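TrwG component of type IV secretion system (Bartonella birtlesii, PDB 4JF8) probably serves as a VirB8-like inner-membrane component of a type IV secretion system, this chain being its soluble domain beyond the membrane helix. Local coordinates at residues T70-E82 against D156-S168. Residues are numbered along the deposited sequence; the frame is centred on the assembly and turned at random.
Sequences TTALLSTAAVQQE and DRLLNPLGFQVTS
Leu-74 and Val-166 join the backbones of the two segments: Val-166 N donates to Leu-74 O (2.8 Å, 170°), and Thr-76 N returns a bond to Val-166 O at 3.1 Å. Ser-75, between these bonds, thus makes a single beta bridge with Val-166, and the link joining helices 64-73 and 77-85 is pinned to strand 164-173, one of the two outermost strands of this chain's sheet. Leu-74 can be followed outward. Its CB meets the edge of the Phe-164 ring near the ring plane, 4.1 Å from Phe-164 CD2; its CG stands anti to the carbonyl carbon (chi1 -59°), and from there Leu-74 CD2 reaches the amide of Asn-160, lying 3.6 Å from Asn-160 CG. The branched apolar side chain suits this place because CB can face the ring edge while one methyl lies against the flat amide. Asn-160 is buried, yet its amide is well engaged: ND2 donates to Phe-164 O and to a water that in turn donates to Leu-73 O, while OD1 takes a weak bond from Phe-164 N. The methyls of Leu-73 divide their contacts, CD1 lying 3.6 Å from Asp-156 OD1 and CD2 meeting Leu-159 CB at the same distance. Thr-76 suits the helix start because its OG1 accepts from Val-79 N, an N-cap bond, while its CG2 packs on Thr-167 CG2 at 3.8 Å. Val-79 adds a compact, beta-branched surface over the strand, CG2 sitting 3.4 Å from Thr-167 O. Helix 77-82 crosses strand 164-168 at 72°, an instance of helices packed over a curved antiparallel sheet, consistent with the NTF2-like fold of VirB8 domains.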
ATOM      1  N   THR A  70      -6.888  -3.235  -4.505  1.00  7.89           N
ATOM      2  CA  THR A  70      -6.150  -4.044  -3.540  1.00  7.84           C
ATOM      3  C   THR A  70      -7.080  -5.077  -2.911  1.00  7.87           C
ATOM      4  O   THR A  70      -6.742  -6.262  -2.796  1.00  7.97           O
ATOM      5  CB  THR A  70      -5.523  -3.160  -2.449  1.00  7.74           C
ATOM      6  OG1 THR A  70      -4.574  -2.262  -3.027  1.00  8.39           O
ATOM      7  CG2 THR A  70      -4.854  -3.971  -1.386  1.00  7.73           C
ATOM      8  N   THR A  71      -8.262  -4.625  -2.495  1.00  7.87           N
ATOM      9  CA  THR A  71      -9.218  -5.557  -1.911  1.00  8.01           C
ATOM     10  C   THR A  71      -9.533  -6.702  -2.885  1.00  8.36           C
ATOM     11  O   THR A  71      -9.520  -7.884  -2.503  1.00  8.49           O
ATOM     12  CB  THR A  71     -10.511  -4.853  -1.500  1.00  8.20           C
ATOM     13  OG1 THR A  71     -10.206  -3.823  -0.566  1.00  8.66           O
ATOM     14  CG2 THR A  71     -11.461  -5.819  -0.842  1.00  8.43           C
ATOM     15  N   ALA A  72      -9.782  -6.368  -4.140  1.00  8.67           N
ATOM     16  CA  ALA A  72     -10.091  -7.395  -5.130  1.00  8.83           C
ATOM     17  C   ALA A  72      -8.940  -8.377  -5.314  1.00  8.41           C
ATOM     18  O   ALA A  72      -9.136  -9.592  -5.375  1.00  8.57           O
ATOM     19  CB  ALA A  72     -10.476  -6.770  -6.457  1.00  9.33           C
ATOM     20  N   LEU A  73      -7.722  -7.835  -5.389  1.00  8.40           N
ATOM     21  CA  LEU A  73      -6.548  -8.689  -5.602  1.00  8.70           C
ATOM     22  C   LEU A  73      -6.370  -9.709  -4.495  1.00  8.55           C
ATOM     23  O   LEU A  73      -5.981 -10.850  -4.729  1.00  8.73           O
ATOM     24  CB  LEU A  73      -5.310  -7.798  -5.712  1.00  9.29           C
ATOM     25  CG  LEU A  73      -3.996  -8.509  -6.005  1.00 10.03           C
ATOM     26  CD1 LEU A  73      -3.966  -9.109  -7.406  1.00 10.95           C
ATOM     27  CD2 LEU A  73      -2.847  -7.544  -5.751  1.00 10.49           C
ATOM     28  N   LEU A  74      -6.659  -9.296  -3.268  1.00  8.14           N
ATOM     29  CA  LEU A  74      -6.411 -10.108  -2.089  1.00  8.41           C
ATOM     30  C   LEU A  74      -7.571 -10.993  -1.692  1.00  8.33           C
ATOM     31  O   LEU A  74      -7.496 -11.633  -0.641  1.00  8.67           O
ATOM     32  CB  LEU A  74      -5.999  -9.194  -0.922  1.00  8.34           C
ATOM     33  CG  LEU A  74      -4.753  -8.319  -1.105  1.00  8.70           C
ATOM     34  CD1 LEU A  74      -4.487  -7.601   0.197  1.00  8.80           C
ATOM     35  CD2 LEU A  74      -3.548  -9.154  -1.531  1.00  9.17           C
ATOM     36  N   SER A  75      -8.602 -11.060  -2.531  1.00  8.25           N
ATOM     37  CA  SER A  75      -9.809 -11.849  -2.255  1.00  8.50           C
ATOM     38  C   SER A  75      -9.943 -12.997  -3.234  1.00  9.17           C
ATOM     39  O   SER A  75      -9.687 -12.832  -4.420  1.00  9.39           O
ATOM     40  CB  SER A  75     -11.042 -10.967  -2.415  1.00  8.63           C
ATOM     41  OG  SER A  75     -11.042  -9.846  -1.517  1.00  8.65           O
ATOM     42  N   THR A  76     -10.389 -14.153  -2.762  1.00  9.12           N
ATOM     43  CA  THR A  76     -10.778 -15.214  -3.684  1.00  9.94           C
ATOM     44  C   THR A  76     -11.917 -14.738  -4.555  1.00  9.98           C
ATOM     45  O   THR A  76     -12.587 -13.748  -4.242  1.00  9.29           O
ATOM     46  CB  THR A  76     -11.276 -16.467  -2.957  1.00 10.18           C
ATOM     47  OG1 THR A  76     -12.456 -16.107  -2.214  1.00 10.82           O
ATOM     48  CG2 THR A  76     -10.190 -17.106  -2.059  1.00 10.60           C
ATOM     49  N   ALA A  77     -12.174 -15.458  -5.636  1.00 10.69           N
ATOM     50  CA  ALA A  77     -13.265 -15.104  -6.534  1.00 10.83           C
ATOM     51  C   ALA A  77     -14.603 -14.947  -5.806  1.00 11.00           C
ATOM     52  O   ALA A  77     -15.344 -13.999  -6.038  1.00 11.15           O
ATOM     53  CB  ALA A  77     -13.362 -16.148  -7.642  1.00 11.48           C
ATOM     54  N   ALA A  78     -14.910 -15.866  -4.905  1.00 11.28           N
ATOM     55  CA  ALA A  78     -16.168 -15.802  -4.180  1.00 11.31           C
ATOM     56  C   ALA A  78     -16.252 -14.568  -3.271  1.00 10.65           C
ATOM     57  O   ALA A  78     -17.290 -13.918  -3.163  1.00 10.98           O
ATOM     58  CB  ALA A  78     -16.421 -17.061  -3.372  1.00 12.52           C
ATOM     59  N   VAL A  79     -15.124 -14.224  -2.641  1.00  9.98           N
ATOM     60  CA  VAL A  79     -15.106 -13.050  -1.769  1.00  9.71           C
ATOM     61  C   VAL A  79     -15.141 -11.764  -2.616  1.00  9.71           C
ATOM     62  O   VAL A  79     -15.777 -10.778  -2.249  1.00  9.82           O
ATOM     63  CB  VAL A  79     -13.919 -13.120  -0.794  1.00  9.45           C
ATOM     64  CG1 VAL A  79     -13.763 -11.842   0.004  1.00  9.37           C
ATOM     65  CG2 VAL A  79     -14.106 -14.283   0.168  1.00  9.56           C
ATOM     66  N   GLN A  80     -14.470 -11.783  -3.762  1.00  9.62           N
ATOM     67  CA  GLN A  80     -14.589 -10.690  -4.732  1.00  9.67           C
ATOM     68  C   GLN A  80     -16.036 -10.396  -5.051  1.00 10.13           C
ATOM     69  O   GLN A  80     -16.453  -9.231  -5.038  1.00  9.93           O
ATOM     70  CB  GLN A  80     -13.872 -11.044  -6.037  1.00 10.02           C
ATOM     71  CG  GLN A  80     -12.366 -10.976  -5.980  1.00 10.19           C
ATOM     72  CD  GLN A  80     -11.723 -11.407  -7.272  1.00 11.16           C
ATOM     73  OE1 GLN A  80     -12.354 -12.018  -8.140  1.00 12.04           O
ATOM     74  NE2 GLN A  80     -10.445 -11.118  -7.401  1.00 11.43           N
ATOM     75  N   GLN A  81     -16.813 -11.433  -5.361  1.00 10.73           N
ATOM     76  CA  GLN A  81     -18.214 -11.203  -5.728  1.00 11.59           C
ATOM     77  C   GLN A  81     -18.996 -10.548  -4.594  1.00 11.26           C
ATOM     78  O   GLN A  81     -19.807  -9.663  -4.835  1.00 12.46           O
ATOM     79  CB  GLN A  81     -18.886 -12.497  -6.186  1.00 12.79           C
ATOM     80  CG  GLN A  81     -18.352 -13.017  -7.526  1.00 13.63           C
ATOM     81  CD  GLN A  81     -18.710 -12.075  -8.652  1.00 14.81           C
ATOM     82  OE1 GLN A  81     -19.899 -11.746  -8.847  1.00 17.83           O
ATOM     83  NE2 GLN A  81     -17.714 -11.599  -9.367  1.00 14.84           N
ATOM     84  N   GLU A  82     -18.720 -10.957  -3.353  1.00 10.93           N
ATOM     85  CA  GLU A  82     -19.361 -10.349  -2.178  1.00 10.98           C
ATOM     86  C   GLU A  82     -18.970  -8.873  -2.052  1.00 10.47           C
ATOM     87  O   GLU A  82     -19.831  -8.014  -1.858  1.00 10.90           O
ATOM     88  CB  GLU A  82     -18.988 -11.128  -0.933  1.00 11.29           C
ATOM     89  CG  GLU A  82     -19.586 -12.518  -0.902  1.00 12.15           C
ATOM     90  CD  GLU A  82     -19.057 -13.382   0.212  1.00 13.02           C
ATOM     91  OE1 GLU A  82     -18.073 -13.002   0.868  1.00 13.15           O
ATOM     92  OE2 GLU A  82     -19.627 -14.485   0.419  1.00 14.62           O
ATOM     93  N   ASP A 156       0.236  -9.061 -10.925  1.00 13.70           N
ATOM     94  CA  ASP A 156      -0.357  -9.479  -9.652  1.00 12.77           C
ATOM     95  C   ASP A 156       0.722  -9.906  -8.648  1.00 12.41           C
ATOM     96  O   ASP A 156       0.630  -9.591  -7.454  1.00 11.54           O
ATOM     97  CB  ASP A 156      -1.291 -10.662  -9.877  1.00 13.38           C
ATOM     98  CG  ASP A 156      -2.558 -10.291 -10.628  1.00 14.05           C
ATOM     99  OD1 ASP A 156      -2.845  -9.109 -10.855  1.00 13.99           O
ATOM    100  OD2 ASP A 156      -3.283 -11.246 -10.984  1.00 15.59           O
ATOM    101  N   ARG A 157       1.739 -10.595  -9.143  1.00 12.76           N
ATOM    102  CA  ARG A 157       2.798 -11.103  -8.290  1.00 12.93           C
ATOM    103  C   ARG A 157       3.561  -9.964  -7.604  1.00 12.03           C
ATOM    104  O   ARG A 157       3.992 -10.087  -6.454  1.00 11.76           O
ATOM    105  CB  ARG A 157       3.725 -11.935  -9.147  1.00 14.73           C
ATOM    106  CG  ARG A 157       4.776 -12.692  -8.392  1.00 15.96           C
ATOM    107  CD  ARG A 157       5.343 -13.805  -9.255  1.00 16.80           C
ATOM    108  NE  ARG A 157       5.924 -13.374 -10.523  1.00 18.70           N
ATOM    109  CZ  ARG A 157       5.460 -13.683 -11.738  1.00 19.23           C
ATOM    110  NH1 ARG A 157       4.335 -14.361 -11.909  1.00 20.48           N
ATOM    111  NH2 ARG A 157       6.127 -13.268 -12.813  1.00 21.47           N
ATOM    112  N   LEU A 158       3.679  -8.821  -8.280  1.00 11.33           N
ATOM    113  CA  LEU A 158       4.366  -7.660  -7.714  1.00 11.39           C
ATOM    114  C   LEU A 158       3.608  -7.046  -6.552  1.00 11.02           C
ATOM    115  O   LEU A 158       4.211  -6.350  -5.732  1.00 11.33           O
ATOM    116  CB  LEU A 158       4.575  -6.585  -8.773  1.00 12.25           C
ATOM    117  CG  LEU A 158       5.784  -6.701  -9.672  1.00 13.24           C
ATOM    118  CD1 LEU A 158       5.760  -5.565 -10.680  1.00 14.10           C
ATOM    119  CD2 LEU A 158       7.065  -6.650  -8.839  1.00 12.84           C
ATOM    120  N   LEU A 159       2.294  -7.252  -6.482  1.00 10.14           N
ATOM    121  CA  LEU A 159       1.476  -6.686  -5.414  1.00 10.03           C
ATOM    122  C   LEU A 159       0.963  -7.722  -4.429  1.00  9.44           C
ATOM    123  O   LEU A 159       0.408  -7.379  -3.399  1.00  9.57           O
ATOM    124  CB  LEU A 159       0.294  -5.892  -6.002  1.00  9.83           C
ATOM    125  CG  LEU A 159       0.691  -4.646  -6.791  1.00 10.33           C
ATOM    126  CD1 LEU A 159      -0.508  -4.060  -7.540  1.00 10.34           C
ATOM    127  CD2 LEU A 159       1.320  -3.645  -5.857  1.00 10.67           C
ATOM    128  N   ASN A 160       1.133  -9.009  -4.753  1.00  9.78           N
ATOM    129  CA  ASN A 160       0.686 -10.071  -3.849  1.00  9.43           C
ATOM    130  C   ASN A 160       1.652 -11.254  -3.919  1.00  9.55           C
ATOM    131  O   ASN A 160       1.307 -12.322  -4.413  1.00 10.00           O
ATOM    132  CB  ASN A 160      -0.738 -10.501  -4.187  1.00  9.40           C
ATOM    133  CG  ASN A 160      -1.313 -11.474  -3.175  1.00  9.09           C
ATOM    134  OD1 ASN A 160      -0.794 -11.635  -2.078  1.00  9.54           O
ATOM    135  ND2 ASN A 160      -2.405 -12.096  -3.528  1.00  9.63           N
ATOM    136  N   PRO A 161       2.877 -11.060  -3.431  1.00 10.04           N
ATOM    137  CA  PRO A 161       3.989 -11.989  -3.709  1.00 10.24           C
ATOM    138  C   PRO A 161       3.755 -13.413  -3.214  1.00 10.42           C
ATOM    139  O   PRO A 161       4.242 -14.341  -3.844  1.00 10.76           O
ATOM    140  CB  PRO A 161       5.182 -11.336  -2.988  1.00 10.63           C
ATOM    141  CG  PRO A 161       4.559 -10.411  -1.976  1.00 10.47           C
ATOM    142  CD  PRO A 161       3.342  -9.891  -2.679  1.00 10.17           C
ATOM    143  N   LEU A 162       3.044 -13.569  -2.097  1.00 10.01           N
ATOM    144  CA  LEU A 162       2.816 -14.856  -1.466  1.00 10.31           C
ATOM    145  C   LEU A 162       1.495 -15.477  -1.835  1.00  9.80           C
ATOM    146  O   LEU A 162       1.187 -16.589  -1.389  1.00 10.53           O
ATOM    147  CB  LEU A 162       2.912 -14.706   0.046  1.00 10.87           C
ATOM    148  CG  LEU A 162       4.166 -14.034   0.601  1.00 11.95           C
ATOM    149  CD1 LEU A 162       4.063 -13.953   2.111  1.00 12.55           C
ATOM    150  CD2 LEU A 162       5.416 -14.763   0.175  1.00 12.42           C
ATOM    151  N   GLY A 163       0.680 -14.770  -2.603  1.00  9.49           N
ATOM    152  CA  GLY A 163      -0.658 -15.254  -2.903  1.00  9.37           C
ATOM    153  C   GLY A 163      -1.566 -15.248  -1.702  1.00  9.35           C
ATOM    154  O   GLY A 163      -2.369 -16.166  -1.526  1.00 10.07           O
ATOM    155  N   PHE A 164      -1.457 -14.223  -0.862  1.00  9.09           N
ATOM    156  CA  PHE A 164      -2.433 -14.044   0.202  1.00  8.79           C
ATOM    157  C   PHE A 164      -3.827 -13.932  -0.394  1.00  8.98           C
ATOM    158  O   PHE A 164      -4.044 -13.180  -1.326  1.00  8.67           O
ATOM    159  CB  PHE A 164      -2.103 -12.771   0.989  1.00  8.95           C
ATOM    160  CG  PHE A 164      -3.098 -12.440   2.082  1.00  8.85           C
ATOM    161  CD1 PHE A 164      -3.061 -13.099   3.304  1.00  8.83           C
ATOM    162  CD2 PHE A 164      -4.043 -11.450   1.901  1.00  8.87           C
ATOM    163  CE1 PHE A 164      -3.954 -12.784   4.321  1.00  9.02           C
ATOM    164  CE2 PHE A 164      -4.926 -11.149   2.909  1.00  8.91           C
ATOM    165  CZ  PHE A 164      -4.868 -11.804   4.114  1.00  8.99           C
ATOM    166  N   GLN A 165      -4.763 -14.686   0.167  1.00  9.15           N
ATOM    167  CA  GLN A 165      -6.148 -14.701  -0.283  1.00  9.56           C
ATOM    168  C   GLN A 165      -7.073 -14.788   0.907  1.00  9.24           C
ATOM    169  O   GLN A 165      -6.962 -15.717   1.731  1.00  9.81           O
ATOM    170  CB  GLN A 165      -6.438 -15.875  -1.217  1.00  9.68           C
ATOM    171  CG  GLN A 165      -5.726 -15.818  -2.548  1.00 10.11           C
ATOM    172  CD  GLN A 165      -6.318 -14.785  -3.475  1.00 10.40           C
ATOM    173  OE1 GLN A 165      -6.004 -13.570  -3.407  1.00 11.35           O
ATOM    174  NE2 GLN A 165      -7.179 -15.237  -4.335  1.00 10.74           N
ATOM    175  N   VAL A 166      -7.983 -13.822   0.994  1.00  9.19           N
ATOM    176  CA  VAL A 166      -9.077 -13.883   1.956  1.00  8.95           C
ATOM    177  C   VAL A 166     -10.129 -14.809   1.364  1.00  9.43           C
ATOM    178  O   VAL A 166     -10.649 -14.563   0.257  1.00  9.68           O
ATOM    179  CB  VAL A 166      -9.621 -12.495   2.259  1.00  8.72           C
ATOM    180  CG1 VAL A 166     -10.938 -12.566   3.035  1.00  8.87           C
ATOM    181  CG2 VAL A 166      -8.586 -11.683   3.011  1.00  8.69           C
ATOM    182  N   THR A 167     -10.447 -15.872   2.118  1.00  9.52           N
ATOM    183  CA  THR A 167     -11.380 -16.911   1.675  1.00 10.36           C
ATOM    184  C   THR A 167     -12.767 -16.731   2.268  1.00  9.99           C
ATOM    185  O   THR A 167     -13.734 -17.297   1.760  1.00 10.42           O
ATOM    186  CB  THR A 167     -10.859 -18.305   2.059  1.00 11.27           C
ATOM    187  OG1 THR A 167     -10.703 -18.350   3.487  1.00 13.05           O
ATOM    188  CG2 THR A 167      -9.531 -18.585   1.356  1.00 12.19           C
ATOM    189  N   SER A 168     -12.861 -15.954   3.344  1.00  9.94           N
ATOM    190  CA  SER A 168     -14.149 -15.574   3.937  1.00 10.40           C
ATOM    191  C   SER A 168     -13.966 -14.278   4.695  1.00  9.81           C
ATOM    192  O   SER A 168     -12.925 -14.052   5.284  1.00  9.57           O
ATOM    193  CB  SER A 168     -14.712 -16.684   4.839  1.00 11.66           C
ATOM    194  OG  SER A 168     -13.931 -16.891   5.974  1.00 13.25           O
TER
HETATM  195  O   HOH W   1      -3.861 -12.263  -6.046  1.00 14.00           O